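Side-chain contacts in aminomethyltransferase (Bartonella henselae, PDB 3GIR), which belongs to the T-protein family of aminomethyltransferases and joins a larger N-terminal domain to a smaller C-terminal barrel domain: residues Ile87-Pro92 with Glu96-Ala101; Ser117-Glu122 with Glu157-Gly162. All coordinates share one frame; numbering follows the deposited sequence. Where two conformers were deposited one is given.

Overall arrangement
Both contacts lie in the larger domain, on one five-stranded antiparallel sheet, with their centres about 10 Å apart. Interaction 1 packs helix 94-101 on strand 85-90; interaction 2 ties helix 149-159 to the edge strand 114-120, the next strand in the chain after helix 94-101. They meet where the two helices touch. Ala-101 O probably accepts a hydrogen bond from Arg-159 NH1 at 3.0 Å, and Phe-97 CE1 packs against Ala-160 N at 3.3 Å. Arg-159 therefore links helix 94-101 as well as the edge strand. Neither contact contributes to the sodium site, which is formed by Leu-238, Asp-240 and Val-243.

Interaction 1: residues Ile87-Pro92 with Glu96-Ala101; sequences IAVEGP and EFLSYA
Val-89 points from strand 85-90 at helix 94-101 and sets one methyl, CG1, over the notch where the side chains of Phe-97 and Leu-98 diverge. The methyl comes up to the edge of the Phe-97 ring, close to the ring plane, and lies 3.8 Å from Phe-97 CD2 and 3.9 Å from Phe-97 CE2. It thus faces the bond joining these two atoms and does not stack on the ring; the two side chains cross at about a right angle. With CG1 anti to the backbone N (chi1 171°), Val-89 directs this branch at the helix. Next to the ring, the same methyl also meets the branched end of Leu-98, where Val-89 CG1 is 3.9 Å from Leu-98 CD1 and nearly as close to CG. Phe-97 and Leu-98, successive residues of the helix, thus present a ring edge and a branched end to one and the same methyl. The interface is apolar at this point, and no hydrogen bond crosses it.

Nearer the turn, Glu-96 bends at chi2 (83°) and brings OE1 within 3.9 Å of Pro-92 O, a loose approach of two oxygens. Gly-91, with backbone angles that suit glycine alone, leads from the strand into this turn, making a short strand-turn-helix connection. Strand 85-90 runs between strands 139-144 and 166-169: Val-89 also touches Leu-142 and Cys-165, Leu-98 reaches Phe-140, and Phe-97 packs on Val-167 and on Arg-159 of helix 149-159.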
# COMPACT_ATOMS: atom_id res chain seq x y z
N ILE A 87 -7.26 -8.93 9.03
CA ILE A 87 -8.40 -9.79 9.05
C ILE A 87 -7.90 -11.24 8.84
O ILE A 87 -7.27 -11.57 7.83
CB ILE A 87 -9.30 -9.40 7.90
CG1 ILE A 87 -9.89 -7.99 8.10
CG2 ILE A 87 -10.52 -10.38 7.78
CD1 ILE A 87 -10.61 -7.35 6.85
N ALA A 88 -8.20 -12.09 9.83
CA ALA A 88 -7.88 -13.54 9.73
C ALA A 88 -9.00 -14.27 9.00
O ALA A 88 -10.22 -13.93 9.15
CB ALA A 88 -7.67 -14.16 11.08
N VAL A 89 -8.60 -15.23 8.20
CA VAL A 89 -9.58 -16.05 7.46
C VAL A 89 -9.17 -17.50 7.80
O VAL A 89 -8.07 -17.92 7.50
CB VAL A 89 -9.45 -15.73 6.00
CG1 VAL A 89 -10.28 -16.73 5.15
CG2 VAL A 89 -9.85 -14.22 5.74
N GLU A 90 -10.08 -18.25 8.44
CA GLU A 90 -9.76 -19.52 9.07
C GLU A 90 -10.93 -20.49 8.88
O GLU A 90 -12.03 -20.09 9.17
CB GLU A 90 -9.55 -19.26 10.58
CG GLU A 90 -9.26 -20.48 11.38
CD GLU A 90 -8.93 -20.21 12.84
OE1 GLU A 90 -9.11 -19.04 13.33
OE2 GLU A 90 -8.50 -21.19 13.50
N GLY A 91 -10.67 -21.72 8.49
CA GLY A 91 -11.69 -22.77 8.54
C GLY A 91 -11.42 -23.73 7.41
O GLY A 91 -10.54 -23.55 6.55
N PRO A 92 -12.20 -24.82 7.38
CA PRO A 92 -11.82 -25.89 6.47
C PRO A 92 -11.97 -25.57 5.01
O PRO A 92 -11.35 -26.19 4.20
CB PRO A 92 -12.76 -27.05 6.87
CG PRO A 92 -13.79 -26.46 7.68
CD PRO A 92 -13.25 -25.19 8.33
N GLU A 96 -11.14 -22.29 -0.66
CA GLU A 96 -12.17 -22.09 -1.61
C GLU A 96 -12.86 -20.70 -1.46
O GLU A 96 -13.15 -20.03 -2.42
CB GLU A 96 -13.20 -23.22 -1.42
CG GLU A 96 -12.63 -24.57 -1.74
CD GLU A 96 -11.81 -25.30 -0.65
OE1 GLU A 96 -11.61 -24.82 0.51
OE2 GLU A 96 -11.31 -26.42 -1.00
N PHE A 97 -13.06 -20.27 -0.24
CA PHE A 97 -13.62 -18.98 -0.01
C PHE A 97 -12.72 -17.87 -0.63
O PHE A 97 -13.20 -16.95 -1.35
CB PHE A 97 -13.81 -18.74 1.46
CG PHE A 97 -13.99 -17.28 1.78
CD1 PHE A 97 -15.00 -16.50 1.20
CD2 PHE A 97 -13.11 -16.68 2.67
CE1 PHE A 97 -15.09 -15.17 1.50
CE2 PHE A 97 -13.17 -15.31 2.89
CZ PHE A 97 -14.16 -14.58 2.35
N LEU A 98 -11.42 -17.96 -0.36
CA LEU A 98 -10.47 -16.94 -0.83
C LEU A 98 -10.38 -16.89 -2.32
O LEU A 98 -10.29 -15.80 -2.90
CB LEU A 98 -9.10 -17.05 -0.12
CG LEU A 98 -9.18 -16.59 1.34
CD1 LEU A 98 -7.90 -17.12 2.03
CD2 LEU A 98 -9.30 -15.04 1.46
N SER A 99 -10.45 -18.05 -2.96
CA SER A 99 -10.39 -18.08 -4.44
C SER A 99 -11.67 -17.59 -5.11
O SER A 99 -11.66 -17.28 -6.28
CB SER A 99 -10.05 -19.50 -4.90
OG SER A 99 -8.93 -19.99 -4.25
N TYR A 100 -12.75 -17.49 -4.37
CA TYR A 100 -13.96 -16.82 -4.83
C TYR A 100 -13.95 -15.33 -4.52
O TYR A 100 -14.26 -14.47 -5.37
CB TYR A 100 -15.15 -17.48 -4.20
CG TYR A 100 -16.44 -16.74 -4.42
CD1 TYR A 100 -16.99 -16.63 -5.69
CD2 TYR A 100 -17.11 -16.14 -3.39
CE1 TYR A 100 -18.15 -15.94 -5.90
CE2 TYR A 100 -18.30 -15.47 -3.58
CZ TYR A 100 -18.83 -15.40 -4.88
OH TYR A 100 -19.97 -14.69 -5.13
N ALA A 101 -13.55 -14.99 -3.30
CA ALA A 101 -13.60 -13.59 -2.88
C ALA A 101 -12.64 -12.72 -3.60
O ALA A 101 -12.92 -11.54 -3.87
CB ALA A 101 -13.41 -13.42 -1.31

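Interaction 2: residues Ser117-Glu122 with Glu157-Gly162; sequences SYLLNE and EKRAFG
At the edge of the five-stranded antiparallel sheet, strand 114-120 offers the carbonyl of Leu-120 to the guanidinium group of Arg-159, which reaches over from helix 149-159. Both terminal nitrogens hold the one oxygen end-on: Arg-159 NH2 lies 2.8 Å from Leu-120 O and Arg-159 NH1 3.0 Å from it. The shared acceptor bends both bonds, with N-H...O angles of 145° and 135°. The oxygen lies near the guanidinium plane; NH1 approaches in the carbonyl plane, whereas NH2 is tilted from it. Arg-159 spans the gap with its chain extended from CG to NE.

Over one face of the guanidinium lies Leu-119, whose CD1 is 3.4 Å from Arg-159 NH1 and somewhat farther from CZ. With CG anti to the backbone N (chi1 -170°) the branched end of Leu-119 swings toward the arginine, and the second torsion puts CD1 over the guanidinium.

Leu-119 pairs through its backbone with Leu-127 and Asp-128 of the adjacent strand 126-136, so the N-H and C=O of Leu-120 point the other way, to the outer side of this edge strand. There the arginine takes the carbonyl, while a water accepts from Leu-120 N at 3.0 Å. The same water, at the guanidinium edge, also accepts a weak bond from Arg-159 NH1.

Further partners fix the arginine. Glu-155 forms a salt bridge with NE and would probably offset the buried positive charge, and Tyr-293 makes a cation-pi contact. Just past Leu-120, Asn-121 OD1 accepts from the backbone N of Arg-123 and Gly-125 in the turn leading to strand 126-136.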
# COMPACT_ATOMS: atom_id res chain seq x y z
N SER A 117 -3.04 -8.42 -3.85
CA SER A 117 -4.28 -8.70 -4.53
C SER A 117 -5.26 -7.55 -4.32
O SER A 117 -4.91 -6.46 -3.84
CB SER A 117 -4.91 -10.01 -4.06
OG SER A 117 -5.84 -10.49 -5.00
N TYR A 118 -6.51 -7.78 -4.71
CA TYR A 118 -7.55 -6.76 -4.54
C TYR A 118 -8.92 -7.35 -4.49
O TYR A 118 -9.20 -8.36 -5.15
CB TYR A 118 -7.47 -5.69 -5.67
CG TYR A 118 -6.82 -6.10 -6.93
CD1 TYR A 118 -7.42 -7.03 -7.76
CD2 TYR A 118 -5.64 -5.52 -7.38
CE1 TYR A 118 -6.83 -7.39 -8.96
CE2 TYR A 118 -5.04 -5.91 -8.56
CZ TYR A 118 -5.66 -6.83 -9.34
OH TYR A 118 -5.14 -7.21 -10.56
N LEU A 119 -9.77 -6.71 -3.72
CA LEU A 119 -11.18 -7.05 -3.63
C LEU A 119 -11.87 -6.29 -4.78
O LEU A 119 -11.86 -5.08 -4.80
CB LEU A 119 -11.69 -6.58 -2.27
CG LEU A 119 -13.05 -7.04 -1.90
CD1 LEU A 119 -13.12 -8.60 -1.61
CD2 LEU A 119 -13.62 -6.17 -0.69
N LEU A 120 -12.52 -7.00 -5.70
CA LEU A 120 -13.18 -6.34 -6.84
C LEU A 120 -14.66 -6.34 -6.65
O LEU A 120 -15.23 -7.32 -6.07
CB LEU A 120 -12.85 -7.14 -8.07
CG LEU A 120 -11.42 -7.25 -8.45
CD1 LEU A 120 -11.39 -8.08 -9.74
CD2 LEU A 120 -10.70 -5.92 -8.64
N ASN A 121 -15.30 -5.30 -7.15
CA ASN A 121 -16.76 -5.33 -7.31
C ASN A 121 -17.16 -6.03 -8.60
O ASN A 121 -16.32 -6.51 -9.34
CB ASN A 121 -17.35 -3.95 -7.18
CG ASN A 121 -16.96 -2.99 -8.31
OD1 ASN A 121 -16.68 -3.39 -9.40
ND2 ASN A 121 -16.96 -1.70 -7.98
N GLU A 122 -18.49 -6.06 -8.86
CA GLU A 122 -19.06 -6.82 -9.97
C GLU A 122 -18.60 -6.28 -11.33
O GLU A 122 -18.51 -7.05 -12.29
CB GLU A 122 -20.63 -6.85 -9.95
N GLU A 157 -17.34 -10.99 4.61
CA GLU A 157 -18.32 -11.75 5.40
C GLU A 157 -19.49 -12.18 4.50
O GLU A 157 -19.93 -13.34 4.55
CB GLU A 157 -18.86 -10.87 6.52
CG GLU A 157 -19.09 -11.50 7.76
CD GLU A 157 -19.50 -10.53 8.88
OE1 GLU A 157 -19.23 -10.93 10.01
OE2 GLU A 157 -20.09 -9.43 8.63
N LYS A 158 -19.97 -11.30 3.63
CA LYS A 158 -21.03 -11.70 2.71
C LYS A 158 -20.54 -12.72 1.69
O LYS A 158 -21.24 -13.64 1.35
CB LYS A 158 -21.64 -10.49 1.98
CG LYS A 158 -22.32 -9.46 2.89
CD LYS A 158 -22.71 -8.24 2.07
CE LYS A 158 -23.26 -7.20 3.00
NZ LYS A 158 -23.35 -5.82 2.41
N ARG A 159 -19.35 -12.54 1.13
CA ARG A 159 -18.81 -13.54 0.17
C ARG A 159 -18.51 -14.90 0.82
O ARG A 159 -18.39 -15.93 0.11
CB ARG A 159 -17.55 -12.96 -0.53
CG ARG A 159 -17.87 -11.77 -1.43
CD ARG A 159 -16.66 -11.16 -2.16
NE ARG A 159 -17.06 -9.87 -2.72
CZ ARG A 159 -16.38 -9.15 -3.58
NH1 ARG A 159 -15.23 -9.59 -4.09
NH2 ARG A 159 -16.89 -7.98 -3.89
N ALA A 160 -18.37 -14.90 2.15
CA ALA A 160 -18.19 -16.11 2.93
C ALA A 160 -19.48 -16.82 3.31
O ALA A 160 -19.42 -17.91 3.87
CB ALA A 160 -17.34 -15.83 4.19
N PHE A 161 -20.62 -16.22 3.02
CA PHE A 161 -21.92 -16.83 3.45
C PHE A 161 -22.03 -18.31 3.05
O PHE A 161 -22.46 -19.16 3.84
CB PHE A 161 -23.09 -16.10 2.82
CG PHE A 161 -23.50 -14.82 3.49
CD1 PHE A 161 -23.14 -14.48 4.79
CD2 PHE A 161 -24.22 -13.90 2.76
CE1 PHE A 161 -23.59 -13.28 5.36
CE2 PHE A 161 -24.66 -12.74 3.36
CZ PHE A 161 -24.33 -12.44 4.60
N GLY A 162 -21.66 -18.62 1.83
CA GLY A 162 -21.73 -20.03 1.41
C GLY A 162 -20.68 -20.97 1.97
O GLY A 162 -20.82 -22.22 1.90
O HOH W 1 -12.85 -9.92 -6.11